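Local coordinates for protein galactose mutarotase related enzyme (Lactobacillus acidophilus, PDB 3DCD) that probably binds carbohydrate and acts as a sugar isomerase of the aldose 1-epimerase family, although its own substrate has not been established, at residues His17-Gln22 and Phe111-Asn116; Arg77-Glu82 and Phe93-Asn98; Ser166-Arg171 and Pro188-Ile193. All coordinates share one frame; numbering follows the deposited sequence.

Contact 1 of 3, residues His17-Gln22 and Phe111-Asn116; sequences HGAEIQ and FRVNYN
Tyr115 gives its hydroxyl to the backbone of Ala19 in the one direct hydrogen bond between the two segments, OH to O at 2.6 Å. The donor lies nearly in line with the carbonyl, at a C=O...OH angle of 165°, and Ala19 O also sits at the edge of the ring, close to its plane. The phenol is further engaged by a water that donates to Tyr115 OH (2.9 Å) and accepts from Ile21 N (2.9 Å). The hydroxyl thus bridges two backbone groups of the bulged chain, one directly and one through solvent.

The apolar part flanks this polar link. Ile21 reaches the ring because CG1 stands anti to its carbonyl carbon (chi1 -70°); CG1 and CD1 both approach Tyr115 CE2, CD1 at 3.7 Å, and the two side chains cross obliquely. Toward the other end, Ala19 CB meets Val113 CB at 4.0 Å. Glu20 points away from this interface, and its OE2 accepts hydrogen bonds from the backbone N of His45 and of Ala46.

A G1 beta bulge, with Ala19 and Glu20 opposite Ser15, marks the turn from strand 10-15 into strand 20-26. The contact sets this turn and the start of strand 20-26 against side chains of strand 109-118, which belongs to another sheet and lies there between strands 90-96 and 121-130. Ile14 touches both Ile21 and Tyr115, and Ala19 touches Phe93 of strand 90-96.

Contact 2 of 3, residues Arg77-Glu82 and Phe93-Asn98; sequences RNADFE and FLLKDN
The carbonyl oxygen of Glu82 is approached by two groups of the facing strand: Leu94 N donates a hydrogen bond to Glu82 O at 2.7 Å, in the carbonyl plane, and Phe93 CA makes a CA-H...O contact with the same oxygen at 3.2 Å. The return bond, Glu82 N to Leu94 O, is also 2.7 Å long, so Glu82 and Leu94 form a hydrogen-bonded antiparallel pair. Their side chains leave on the same face of the sheet, and that of Glu82, bent at chi2, leads its carboxylate away from Leu94.

Phe81 and Leu95 meet on the other face. Leu95 CB lies over one face of the Phe81 ring, 3.7 Å from its centroid and 21° off the normal, a CH-pi contact displaced toward CE2 and CD2. With chi1 at -75° the Phe81 ring lies beside its own backbone N, which brings it across Leu95 at about a right angle. The same ring meets Phe93 CB through CD2 at 3.6 Å, and the two phenylalanine side chains also cross roughly perpendicularly. Beyond the ring, Leu95 CD2 touches Ala79 CB at 3.8 Å, extending the apolar patch along the loop.

Strand 82-87 is the outermost strand of the large antiparallel sheet, and the loop leading into it folds over strand 90-96. Phe81 reaches past that strand to Phe111 and Val113 of strand 109-118, the next one in.

Contact 3 of 3, residues Ser166-Arg171 and Pro188-Ile193; sequences SVTRVR and PTDSLI
A chi1 of 53° sets Thr189 OG1 between its own backbone N and carbonyl carbon, and from there the hydroxyl reaches across to the backbone of Val167. The Arg169 side chain leaves its backbone on the side of its N (chi1 -72°) and then runs extended to NE, which carries it past Thr189 at about a right angle.

The hydroxyl of Thr189 donates to Val167 O, OG1 to O at 2.8 Å, in the carbonyl plane and on a lone pair, with a C=O...OG1 angle of 140°. Thr189 OG1 also lies 3.0 Å from Arg169 N and 3.3 Å from Arg169 CB, so the hydroxyl is lodged within the bend of the chain from Val167 to Arg169. An alanine here is likely to leave Val167 O without this donor and to open a gap beside the aliphatic part of Arg169.

The guanidinium of Arg169 is placed by its surroundings. Val167 CG2 lies over the centre of one face, Thr189 O is at the edge in the plane, and NH2 donates to the carbonyl oxygen of Pro165. On the more exposed side, Thr168 and Asp190 lie side by side and point the same way, Thr168 OG1 coming within 3.5 Å of Asp190 CG. Ser166 closes that end, its CB 3.5 Å from Asp190 O.

Thr189 and Asp190 are the two central residues of a type I beta turn from Pro188 to Ser191. The turn follows strand 185-187, whose partner is strand 169-175, so the threonine hydroxyl extends the association of these antiparallel neighbours beyond the end of their ladder. It is packing of a beta turn against the loop that leads into strand 169-175, at the periphery of the antiparallel beta-sandwich characteristic of the galactose mutarotase-like fold.

In the fold
From the N terminus, the chain leaves strand 10-15, passes through 17-22 and returns at 111-116, where contact 1 closes a loop of 88 intervening residues. Contact 2 is nested inside it and closes a short loop around the hairpin of strands 82-87 and 90-96. The two touch: Gly18 N probably bonds to Ala79 O, tying the turn after strand 10-15 to the loop before strand 82-87, while Phe111 N to Leu95 O probably pairs neighbouring strands of the nine-stranded sheet. Contact 3 follows in series, tying the start of strand 169-175 to the turn after strand 185-187. Its centre lies about 30 Å from that of contact 1, on the opposite side of the chain's centre.

Contact 1 of 3, residues His17-Gln22 and Phe111-Asn116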
ATOM      1  N   HIS A  17      -3.533  -7.464  13.845  1.00 17.44           N
ATOM      2  CA  HIS A  17      -3.630  -8.416  12.757  1.00 17.19           C
ATOM      3  C   HIS A  17      -3.234  -7.738  11.454  1.00 17.47           C
ATOM      4  O   HIS A  17      -3.950  -6.866  10.949  1.00 16.51           O
ATOM      5  CB  HIS A  17      -5.029  -9.019  12.656  1.00 18.12           C
ATOM      6  CG  HIS A  17      -5.089 -10.194  11.731  1.00 18.23           C
ATOM      7  ND1 HIS A  17      -5.584 -10.110  10.449  1.00 20.60           N
ATOM      8  CD2 HIS A  17      -4.664 -11.467  11.887  1.00 18.50           C
ATOM      9  CE1 HIS A  17      -5.469 -11.287   9.860  1.00 18.17           C
ATOM     10  NE2 HIS A  17      -4.915 -12.125  10.710  1.00 18.66           N
ATOM     11  N   GLY A  18      -2.059  -8.106  10.940  1.00 16.52           N
ATOM     12  CA  GLY A  18      -1.522  -7.477   9.732  1.00 16.41           C
ATOM     13  C   GLY A  18      -1.115  -6.021   9.893  1.00 16.15           C
ATOM     14  O   GLY A  18      -0.879  -5.342   8.893  1.00 16.44           O
ATOM     15  N   ALA A  19      -1.037  -5.535  11.138  1.00 15.92           N
ATOM     16  CA  ALA A  19      -0.693  -4.122  11.429  1.00 15.07           C
ATOM     17  C   ALA A  19      -1.495  -3.195  10.515  1.00 14.56           C
ATOM     18  O   ALA A  19      -0.946  -2.286   9.891  1.00 14.51           O
ATOM     19  CB  ALA A  19       0.848  -3.875  11.295  1.00 14.82           C
ATOM     20  N   GLU A  20      -2.806  -3.458  10.422  1.00 14.30           N
ATOM     21  CA  GLU A  20      -3.649  -2.869   9.377  1.00 13.73           C
ATOM     22  C   GLU A  20      -4.534  -1.766   9.926  1.00 13.84           C
ATOM     23  O   GLU A  20      -5.252  -1.965  10.913  1.00 13.54           O
ATOM     24  CB  GLU A  20      -4.545  -3.940   8.732  1.00 14.64           C
ATOM     25  CG  GLU A  20      -5.410  -3.396   7.618  1.00 13.24           C
ATOM     26  CD  GLU A  20      -6.518  -4.363   7.171  1.00 14.92           C
ATOM     27  OE1 GLU A  20      -7.135  -5.058   8.025  1.00 16.19           O
ATOM     28  OE2 GLU A  20      -6.788  -4.397   5.956  1.00 15.29           O
ATOM     29  N   ILE A  21      -4.495  -0.606   9.270  1.00 13.45           N
ATOM     30  CA  ILE A  21      -5.401   0.498   9.613  1.00 13.58           C
ATOM     31  C   ILE A  21      -6.836   0.008   9.400  1.00 13.82           C
ATOM     32  O   ILE A  21      -7.137  -0.553   8.348  1.00 14.24           O
ATOM     33  CB  ILE A  21      -5.138   1.714   8.725  1.00 13.37           C
ATOM     34  CG1 ILE A  21      -3.782   2.345   9.078  1.00 13.55           C
ATOM     35  CG2 ILE A  21      -6.274   2.749   8.847  1.00 14.36           C
ATOM     36  CD1 ILE A  21      -3.360   3.393   8.011  1.00 15.10           C
ATOM     37  N   GLN A  22      -7.685   0.187  10.414  1.00 13.78           N
ATOM     38  CA  GLN A  22      -9.112  -0.164  10.335  1.00 14.49           C
ATOM     39  C   GLN A  22      -9.975   1.045  10.021  1.00 14.59           C
ATOM     40  O   GLN A  22     -11.034   0.917   9.403  1.00 15.22           O
ATOM     41  CB  GLN A  22      -9.605  -0.758  11.673  1.00 14.47           C
ATOM     42  CG  GLN A  22      -8.824  -1.950  12.165  1.00 15.24           C
ATOM     43  CD  GLN A  22      -8.858  -3.066  11.162  1.00 16.24           C
ATOM     44  OE1 GLN A  22      -9.878  -3.717  10.997  1.00 15.82           O
ATOM     45  NE2 GLN A  22      -7.759  -3.274  10.465  1.00 13.59           N
ATOM     46  N   PHE A 111      10.460  -7.204  11.178  1.00 15.17           N
ATOM     47  CA  PHE A 111       9.684  -6.288  10.330  1.00 14.93           C
ATOM     48  C   PHE A 111       8.818  -5.399  11.209  1.00 15.02           C
ATOM     49  O   PHE A 111       7.945  -5.898  11.920  1.00 14.72           O
ATOM     50  CB  PHE A 111       8.792  -7.078   9.364  1.00 14.51           C
ATOM     51  CG  PHE A 111       7.928  -6.205   8.456  1.00 14.63           C
ATOM     52  CD1 PHE A 111       8.427  -5.027   7.910  1.00 14.33           C
ATOM     53  CD2 PHE A 111       6.628  -6.606   8.116  1.00 13.70           C
ATOM     54  CE1 PHE A 111       7.625  -4.210   7.045  1.00 15.15           C
ATOM     55  CE2 PHE A 111       5.829  -5.831   7.257  1.00 12.74           C
ATOM     56  CZ  PHE A 111       6.327  -4.633   6.714  1.00 16.20           C
ATOM     57  N   ARG A 112       9.061  -4.093  11.148  1.00 15.00           N
ATOM     58  CA  ARG A 112       8.329  -3.137  11.965  1.00 15.52           C
ATOM     59  C   ARG A 112       7.491  -2.214  11.088  1.00 15.76           C
ATOM     60  O   ARG A 112       7.981  -1.686  10.089  1.00 17.11           O
ATOM     61  CB  ARG A 112       9.297  -2.313  12.824  1.00 15.34           C
ATOM     62  CG  ARG A 112       9.836  -3.059  14.041  1.00 15.77           C
ATOM     63  CD  ARG A 112      10.900  -2.218  14.760  1.00 16.03           C
ATOM     64  NE  ARG A 112      11.394  -2.898  15.950  1.00 17.49           N
ATOM     65  CZ  ARG A 112      12.378  -3.797  15.935  1.00 17.15           C
ATOM     66  NH1 ARG A 112      12.988  -4.113  14.796  1.00 16.80           N
ATOM     67  NH2 ARG A 112      12.752  -4.373  17.058  1.00 16.18           N
ATOM     68  N   VAL A 113       6.224  -2.045  11.465  1.00 16.01           N
ATOM     69  CA  VAL A 113       5.336  -1.078  10.842  1.00 15.93           C
ATOM     70  C   VAL A 113       4.976  -0.052  11.907  1.00 15.87           C
ATOM     71  O   VAL A 113       4.337  -0.365  12.926  1.00 15.80           O
ATOM     72  CB  VAL A 113       4.044  -1.736  10.238  1.00 15.90           C
ATOM     73  CG1 VAL A 113       3.178  -0.680   9.561  1.00 16.64           C
ATOM     74  CG2 VAL A 113       4.427  -2.810   9.214  1.00 15.98           C
ATOM     75  N   ASN A 114       5.437   1.170  11.681  1.00 16.44           N
ATOM     76  CA  ASN A 114       5.197   2.258  12.602  1.00 16.95           C
ATOM     77  C   ASN A 114       4.211   3.218  11.982  1.00 16.45           C
ATOM     78  O   ASN A 114       4.350   3.590  10.821  1.00 16.84           O
ATOM     79  CB  ASN A 114       6.484   3.010  12.917  1.00 16.84           C
ATOM     80  CG  ASN A 114       6.220   4.325  13.660  1.00 18.62           C
ATOM     81  OD1 ASN A 114       5.941   4.338  14.857  1.00 18.78           O
ATOM     82  ND2 ASN A 114       6.306   5.422  12.947  1.00 17.68           N
ATOM     83  N   TYR A 115       3.220   3.613  12.776  1.00 16.85           N
ATOM     84  CA  TYR A 115       2.258   4.633  12.385  1.00 16.14           C
ATOM     85  C   TYR A 115       2.388   5.777  13.360  1.00 16.56           C
ATOM     86  O   TYR A 115       2.421   5.565  14.579  1.00 15.38           O
ATOM     87  CB  TYR A 115       0.830   4.088  12.476  1.00 16.06           C
ATOM     88  CG  TYR A 115       0.532   2.994  11.491  1.00 15.65           C
ATOM     89  CD1 TYR A 115       0.557   1.657  11.881  1.00 15.35           C
ATOM     90  CD2 TYR A 115       0.205   3.299  10.173  1.00 13.75           C
ATOM     91  CE1 TYR A 115       0.273   0.649  10.966  1.00 16.01           C
ATOM     92  CE2 TYR A 115      -0.084   2.305   9.240  1.00 14.94           C
ATOM     93  CZ  TYR A 115      -0.052   0.984   9.646  1.00 15.39           C
ATOM     94  OH  TYR A 115      -0.332  -0.003   8.735  1.00 15.66           O
ATOM     95  N   ASN A 116       2.458   6.996  12.840  1.00 17.07           N
ATOM     96  CA  ASN A 116       2.491   8.141  13.718  1.00 18.12           C
ATOM     97  C   ASN A 116       1.785   9.356  13.134  1.00 18.83           C
ATOM     98  O   ASN A 116       1.706   9.509  11.911  1.00 18.48           O
ATOM     99  CB  ASN A 116       3.919   8.444  14.177  1.00 19.01           C
ATOM    100  CG  ASN A 116       4.750   9.062  13.111  1.00 21.38           C
ATOM    101  OD1 ASN A 116       4.617  10.260  12.827  1.00 24.97           O
ATOM    102  ND2 ASN A 116       5.635   8.265  12.504  1.00 21.42           N
TER
HETATM  103  O   HOH W   1      -2.673  -0.192   7.025  1.00 13.81           O

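Contact 2 of 3, residues Arg77-Glu82 and Phe93-Asn98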
ATOM      1  N   ARG A  77      -0.130  -9.617   5.932  1.00 16.41           N
ATOM      2  CA  ARG A  77      -1.515  -9.228   6.173  1.00 17.55           C
ATOM      3  C   ARG A  77      -2.335 -10.274   6.931  1.00 18.10           C
ATOM      4  O   ARG A  77      -3.409  -9.965   7.447  1.00 18.29           O
ATOM      5  CB  ARG A  77      -2.198  -8.832   4.862  1.00 18.27           C
ATOM      6  CG  ARG A  77      -2.509  -9.960   3.924  1.00 20.11           C
ATOM      7  CD  ARG A  77      -3.020  -9.335   2.635  1.00 26.03           C
ATOM      8  NE  ARG A  77      -3.552 -10.319   1.708  1.00 27.92           N
ATOM      9  CZ  ARG A  77      -2.798 -11.152   1.009  1.00 30.52           C
ATOM     10  NH1 ARG A  77      -1.475 -11.134   1.147  1.00 30.89           N
ATOM     11  NH2 ARG A  77      -3.372 -12.008   0.179  1.00 30.50           N
ATOM     12  N   ASN A  78      -1.805 -11.495   7.003  1.00 17.69           N
ATOM     13  CA  ASN A  78      -2.431 -12.606   7.721  1.00 18.49           C
ATOM     14  C   ASN A  78      -1.723 -12.921   9.029  1.00 18.04           C
ATOM     15  O   ASN A  78      -2.084 -13.866   9.718  1.00 18.75           O
ATOM     16  CB  ASN A  78      -2.439 -13.851   6.826  1.00 19.17           C
ATOM     17  CG  ASN A  78      -3.301 -13.669   5.600  1.00 21.12           C
ATOM     18  OD1 ASN A  78      -4.306 -12.987   5.656  1.00 22.27           O
ATOM     19  ND2 ASN A  78      -2.910 -14.291   4.481  1.00 23.11           N
ATOM     20  N   ALA A  79      -0.714 -12.118   9.372  1.00 17.63           N
ATOM     21  CA  ALA A  79       0.114 -12.367  10.557  1.00 17.23           C
ATOM     22  C   ALA A  79      -0.295 -11.471  11.698  1.00 16.98           C
ATOM     23  O   ALA A  79      -0.745 -10.361  11.476  1.00 16.75           O
ATOM     24  CB  ALA A  79       1.601 -12.153  10.234  1.00 17.11           C
ATOM     25  N   ASP A  80      -0.124 -11.951  12.921  1.00 16.95           N
ATOM     26  CA  ASP A  80      -0.402 -11.130  14.083  1.00 17.22           C
ATOM     27  C   ASP A  80       0.926 -10.564  14.560  1.00 17.48           C
ATOM     28  O   ASP A  80       1.870 -11.323  14.807  1.00 17.34           O
ATOM     29  CB  ASP A  80      -1.075 -11.962  15.175  1.00 17.47           C
ATOM     30  CG  ASP A  80      -2.424 -12.469  14.743  1.00 18.51           C
ATOM     31  OD1 ASP A  80      -3.232 -11.656  14.248  1.00 18.39           O
ATOM     32  OD2 ASP A  80      -2.665 -13.688  14.858  1.00 20.99           O
ATOM     33  N   PHE A  81       0.983  -9.233  14.647  1.00 16.68           N
ATOM     34  CA  PHE A  81       2.164  -8.492  15.068  1.00 16.82           C
ATOM     35  C   PHE A  81       2.096  -8.232  16.561  1.00 16.90           C
ATOM     36  O   PHE A  81       1.009  -8.153  17.128  1.00 16.29           O
ATOM     37  CB  PHE A  81       2.179  -7.123  14.384  1.00 16.50           C
ATOM     38  CG  PHE A  81       2.555  -7.150  12.920  1.00 15.62           C
ATOM     39  CD1 PHE A  81       1.746  -7.789  11.980  1.00 14.45           C
ATOM     40  CD2 PHE A  81       3.686  -6.476  12.480  1.00 15.57           C
ATOM     41  CE1 PHE A  81       2.078  -7.798  10.631  1.00 15.46           C
ATOM     42  CE2 PHE A  81       4.035  -6.462  11.125  1.00 16.32           C
ATOM     43  CZ  PHE A  81       3.223  -7.123  10.191  1.00 17.45           C
ATOM     44  N   GLU A  82       3.262  -8.073  17.181  1.00 18.09           N
ATOM     45  CA  GLU A  82       3.369  -7.585  18.555  1.00 18.95           C
ATOM     46  C   GLU A  82       3.331  -6.058  18.573  1.00 18.55           C
ATOM     47  O   GLU A  82       3.805  -5.407  17.629  1.00 18.75           O
ATOM     48  CB  GLU A  82       4.670  -8.058  19.210  1.00 20.12           C
ATOM     49  CG  GLU A  82       4.850  -9.603  19.321  1.00 26.36           C
ATOM     50  CD  GLU A  82       3.687 -10.328  20.010  1.00 32.88           C
ATOM     51  OE1 GLU A  82       3.389 -10.037  21.192  1.00 35.89           O
ATOM     52  OE2 GLU A  82       3.084 -11.220  19.367  1.00 37.76           O
ATOM     53  N   PHE A  93       4.249  -1.758  15.393  1.00 15.33           N
ATOM     54  CA  PHE A  93       4.016  -3.190  15.357  1.00 15.10           C
ATOM     55  C   PHE A  93       5.273  -3.931  14.884  1.00 14.87           C
ATOM     56  O   PHE A  93       5.971  -3.493  13.969  1.00 14.65           O
ATOM     57  CB  PHE A  93       2.844  -3.512  14.416  1.00 15.32           C
ATOM     58  CG  PHE A  93       1.541  -2.871  14.831  1.00 16.30           C
ATOM     59  CD1 PHE A  93       0.688  -3.517  15.714  1.00 16.14           C
ATOM     60  CD2 PHE A  93       1.177  -1.619  14.322  1.00 15.73           C
ATOM     61  CE1 PHE A  93      -0.524  -2.919  16.115  1.00 16.02           C
ATOM     62  CE2 PHE A  93      -0.015  -1.012  14.702  1.00 15.32           C
ATOM     63  CZ  PHE A  93      -0.874  -1.662  15.597  1.00 17.49           C
ATOM     64  N   LEU A  94       5.531  -5.065  15.519  1.00 14.74           N
ATOM     65  CA  LEU A  94       6.681  -5.864  15.213  1.00 14.62           C
ATOM     66  C   LEU A  94       6.274  -7.292  14.886  1.00 14.62           C
ATOM     67  O   LEU A  94       5.507  -7.931  15.621  1.00 13.65           O
ATOM     68  CB  LEU A  94       7.637  -5.859  16.404  1.00 14.03           C
ATOM     69  CG  LEU A  94       8.835  -6.804  16.423  1.00 15.50           C
ATOM     70  CD1 LEU A  94       9.803  -6.579  15.280  1.00 14.91           C
ATOM     71  CD2 LEU A  94       9.553  -6.709  17.805  1.00 14.74           C
ATOM     72  N   LEU A  95       6.822  -7.779  13.784  1.00 15.23           N
ATOM     73  CA  LEU A  95       6.689  -9.178  13.395  1.00 15.32           C
ATOM     74  C   LEU A  95       8.078  -9.771  13.148  1.00 15.64           C
ATOM     75  O   LEU A  95       8.884  -9.198  12.405  1.00 15.39           O
ATOM     76  CB  LEU A  95       5.823  -9.315  12.137  1.00 15.60           C
ATOM     77  CG  LEU A  95       5.693 -10.721  11.510  1.00 14.85           C
ATOM     78  CD1 LEU A  95       4.890 -11.671  12.429  1.00 16.67           C
ATOM     79  CD2 LEU A  95       5.088 -10.654  10.101  1.00 15.72           C
ATOM     80  N   LYS A  96       8.341 -10.912  13.786  1.00 16.20           N
ATOM     81  CA  LYS A  96       9.556 -11.666  13.546  1.00 17.05           C
ATOM     82  C   LYS A  96       9.208 -12.933  12.778  1.00 16.86           C
ATOM     83  O   LYS A  96       8.053 -13.378  12.770  1.00 16.31           O
ATOM     84  CB  LYS A  96      10.232 -12.046  14.864  1.00 17.37           C
ATOM     85  CG  LYS A  96      10.744 -10.858  15.676  1.00 18.65           C
ATOM     86  CD  LYS A  96      11.282 -11.289  17.025  1.00 18.73           C
ATOM     87  CE  LYS A  96      11.727 -10.064  17.798  1.00 23.26           C
ATOM     88  NZ  LYS A  96      12.269 -10.392  19.138  1.00 24.00           N
ATOM     89  N   ASP A  97      10.217 -13.512  12.137  1.00 16.70           N
ATOM     90  CA  ASP A  97      10.079 -14.823  11.524  1.00 16.85           C
ATOM     91  C   ASP A  97       9.689 -15.853  12.572  1.00 17.10           C
ATOM     92  O   ASP A  97      10.046 -15.740  13.748  1.00 16.88           O
ATOM     93  CB  ASP A  97      11.373 -15.239  10.816  1.00 16.93           C
ATOM     94  CG  ASP A  97      12.552 -15.395  11.783  1.00 17.46           C
ATOM     95  OD1 ASP A  97      12.862 -16.539  12.153  1.00 19.25           O
ATOM     96  OD2 ASP A  97      13.169 -14.378  12.165  1.00 17.69           O
ATOM     97  N   ASN A  98       8.919 -16.842  12.153  1.00 17.43           N
ATOM     98  CA  ASN A  98       8.570 -17.955  13.030  1.00 18.13           C
ATOM     99  C   ASN A  98       8.637 -19.235  12.213  1.00 18.17           C
ATOM    100  O   ASN A  98       8.974 -19.190  11.020  1.00 17.04           O
ATOM    101  CB  ASN A  98       7.173 -17.755  13.654  1.00 18.66           C
ATOM    102  CG  ASN A  98       6.108 -17.419  12.615  1.00 20.28           C
ATOM    103  OD1 ASN A  98       5.933 -18.141  11.644  1.00 21.36           O
ATOM    104  ND2 ASN A  98       5.407 -16.304  12.809  1.00 23.61           N
TER

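Contact 3 of 3, residues Ser166-Arg171 and Pro188-Ile193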
ATOM      1  N   SER A 166       3.876  17.022 -12.077  1.00 20.79           N
ATOM      2  CA  SER A 166       2.976  16.735 -13.191  1.00 20.89           C
ATOM      3  C   SER A 166       3.813  16.389 -14.401  1.00 20.18           C
ATOM      4  O   SER A 166       4.115  17.256 -15.240  1.00 20.23           O
ATOM      5  CB  SER A 166       2.095  17.945 -13.516  1.00 21.37           C
ATOM      6  OG  SER A 166       1.124  18.156 -12.490  1.00 24.41           O
ATOM      7  N   VAL A 167       4.193  15.122 -14.488  1.00 19.18           N
ATOM      8  CA  VAL A 167       4.983  14.648 -15.613  1.00 18.71           C
ATOM      9  C   VAL A 167       4.406  13.341 -16.081  1.00 18.58           C
ATOM     10  O   VAL A 167       3.830  12.592 -15.276  1.00 18.71           O
ATOM     11  CB  VAL A 167       6.471  14.470 -15.262  1.00 18.89           C
ATOM     12  CG1 VAL A 167       7.100  15.836 -14.907  1.00 20.17           C
ATOM     13  CG2 VAL A 167       6.676  13.458 -14.127  1.00 19.31           C
ATOM     14  N   THR A 168       4.553  13.068 -17.377  1.00 18.25           N
ATOM     15  CA  THR A 168       4.157  11.785 -17.936  1.00 19.70           C
ATOM     16  C   THR A 168       5.090  10.702 -17.390  1.00 18.95           C
ATOM     17  O   THR A 168       6.314  10.903 -17.302  1.00 19.52           O
ATOM     18  CB  THR A 168       4.176  11.857 -19.475  1.00 19.68           C
ATOM     19  OG1 THR A 168       3.127  12.744 -19.899  1.00 22.67           O
ATOM     20  CG2 THR A 168       3.850  10.518 -20.063  1.00 25.13           C
ATOM     21  N   ARG A 169       4.511   9.572 -16.995  1.00 18.83           N
ATOM     22  CA  ARG A 169       5.243   8.488 -16.370  1.00 17.87           C
ATOM     23  C   ARG A 169       4.957   7.170 -17.075  1.00 18.24           C
ATOM     24  O   ARG A 169       3.898   6.995 -17.690  1.00 17.78           O
ATOM     25  CB  ARG A 169       4.843   8.356 -14.887  1.00 18.65           C
ATOM     26  CG  ARG A 169       5.359   9.464 -13.962  1.00 17.73           C
ATOM     27  CD  ARG A 169       4.630   9.371 -12.609  1.00 17.96           C
ATOM     28  NE  ARG A 169       5.070  10.366 -11.619  1.00 17.64           N
ATOM     29  CZ  ARG A 169       4.562  11.588 -11.479  1.00 17.93           C
ATOM     30  NH1 ARG A 169       3.610  12.040 -12.295  1.00 16.39           N
ATOM     31  NH2 ARG A 169       5.023  12.380 -10.513  1.00 18.05           N
ATOM     32  N   VAL A 170       5.881   6.222 -16.955  1.00 17.51           N
ATOM     33  CA  VAL A 170       5.710   4.929 -17.616  1.00 17.50           C
ATOM     34  C   VAL A 170       4.705   4.104 -16.822  1.00 17.54           C
ATOM     35  O   VAL A 170       4.852   3.960 -15.602  1.00 17.85           O
ATOM     36  CB  VAL A 170       7.042   4.163 -17.717  1.00 17.63           C
ATOM     37  CG1 VAL A 170       6.834   2.794 -18.363  1.00 18.04           C
ATOM     38  CG2 VAL A 170       8.065   4.979 -18.523  1.00 18.20           C
ATOM     39  N   ARG A 171       3.668   3.610 -17.499  1.00 17.08           N
ATOM     40  CA  ARG A 171       2.740   2.649 -16.887  1.00 17.70           C
ATOM     41  C   ARG A 171       3.186   1.241 -17.239  1.00 17.43           C
ATOM     42  O   ARG A 171       3.538   0.969 -18.397  1.00 17.72           O
ATOM     43  CB  ARG A 171       1.313   2.838 -17.423  1.00 18.43           C
ATOM     44  CG  ARG A 171       0.284   1.882 -16.785  1.00 19.96           C
ATOM     45  CD  ARG A 171      -1.009   1.853 -17.577  1.00 24.01           C
ATOM     46  NE  ARG A 171      -1.796   0.648 -17.276  1.00 26.95           N
ATOM     47  CZ  ARG A 171      -3.031   0.453 -17.721  1.00 27.95           C
ATOM     48  NH1 ARG A 171      -3.610   1.374 -18.485  1.00 29.57           N
ATOM     49  NH2 ARG A 171      -3.689  -0.646 -17.400  1.00 28.82           N
ATOM     50  N   PRO A 188      -0.554   9.488 -19.415  1.00 18.27           N
ATOM     51  CA  PRO A 188      -0.848  10.920 -19.226  1.00 17.94           C
ATOM     52  C   PRO A 188      -1.014  11.329 -17.753  1.00 17.84           C
ATOM     53  O   PRO A 188      -2.058  11.894 -17.368  1.00 17.82           O
ATOM     54  CB  PRO A 188      -2.140  11.128 -20.027  1.00 17.95           C
ATOM     55  CG  PRO A 188      -2.831   9.764 -19.988  1.00 19.33           C
ATOM     56  CD  PRO A 188      -1.733   8.727 -19.883  1.00 18.99           C
ATOM     57  N   THR A 189       0.031  11.083 -16.956  1.00 17.22           N
ATOM     58  CA  THR A 189       0.022  11.394 -15.536  1.00 16.92           C
ATOM     59  C   THR A 189       0.484  12.826 -15.295  1.00 17.84           C
ATOM     60  O   THR A 189       0.752  13.219 -14.152  1.00 17.71           O
ATOM     61  CB  THR A 189       0.885  10.424 -14.726  1.00 17.04           C
ATOM     62  OG1 THR A 189       2.201  10.371 -15.273  1.00 17.18           O
ATOM     63  CG2 THR A 189       0.281   9.028 -14.737  1.00 16.57           C
ATOM     64  N   ASP A 190       0.570  13.611 -16.366  1.00 17.10           N
ATOM     65  CA  ASP A 190       0.888  15.034 -16.200  1.00 18.71           C
ATOM     66  C   ASP A 190      -0.365  15.879 -16.021  1.00 18.43           C
ATOM     67  O   ASP A 190      -0.284  17.110 -15.975  1.00 18.35           O
ATOM     68  CB  ASP A 190       1.750  15.565 -17.356  1.00 19.07           C
ATOM     69  CG  ASP A 190       1.101  15.402 -18.704  1.00 21.08           C
ATOM     70  OD1 ASP A 190       0.213  14.541 -18.871  1.00 22.77           O
ATOM     71  OD2 ASP A 190       1.519  16.139 -19.622  1.00 23.44           O
ATOM     72  N   SER A 191      -1.521  15.215 -15.943  1.00 18.72           N
ATOM     73  CA  SER A 191      -2.764  15.863 -15.532  1.00 18.65           C
ATOM     74  C   SER A 191      -3.675  14.838 -14.871  1.00 18.09           C
ATOM     75  O   SER A 191      -3.329  13.663 -14.806  1.00 17.46           O
ATOM     76  CB  SER A 191      -3.448  16.586 -16.699  1.00 19.74           C
ATOM     77  OG  SER A 191      -3.984  15.680 -17.655  1.00 22.63           O
ATOM     78  N   LEU A 192      -4.828  15.282 -14.373  1.00 17.29           N
ATOM     79  CA  LEU A 192      -5.702  14.411 -13.580  1.00 17.57           C
ATOM     80  C   LEU A 192      -6.228  13.225 -14.384  1.00 16.91           C
ATOM     81  O   LEU A 192      -6.388  13.300 -15.615  1.00 15.80           O
ATOM     82  CB  LEU A 192      -6.874  15.205 -12.970  1.00 17.01           C
ATOM     83  CG  LEU A 192      -8.014  15.657 -13.904  1.00 16.73           C
ATOM     84  CD1 LEU A 192      -9.122  14.594 -14.052  1.00 17.36           C
ATOM     85  CD2 LEU A 192      -8.597  16.941 -13.377  1.00 19.94           C
ATOM     86  N   ILE A 193      -6.494  12.136 -13.678  1.00 16.52           N
ATOM     87  CA  ILE A 193      -7.163  10.975 -14.283  1.00 16.49           C
ATOM     88  C   ILE A 193      -8.424  10.696 -13.460  1.00 15.84           C
ATOM     89  O   ILE A 193      -8.326  10.454 -12.265  1.00 15.83           O
ATOM     90  CB  ILE A 193      -6.217   9.748 -14.281  1.00 16.15           C
ATOM     91  CG1 ILE A 193      -5.021  10.005 -15.213  1.00 16.09           C
ATOM     92  CG2 ILE A 193      -6.965   8.468 -14.662  1.00 16.78           C
ATOM     93  CD1 ILE A 193      -3.860   9.036 -15.005  1.00 15.15           C
TER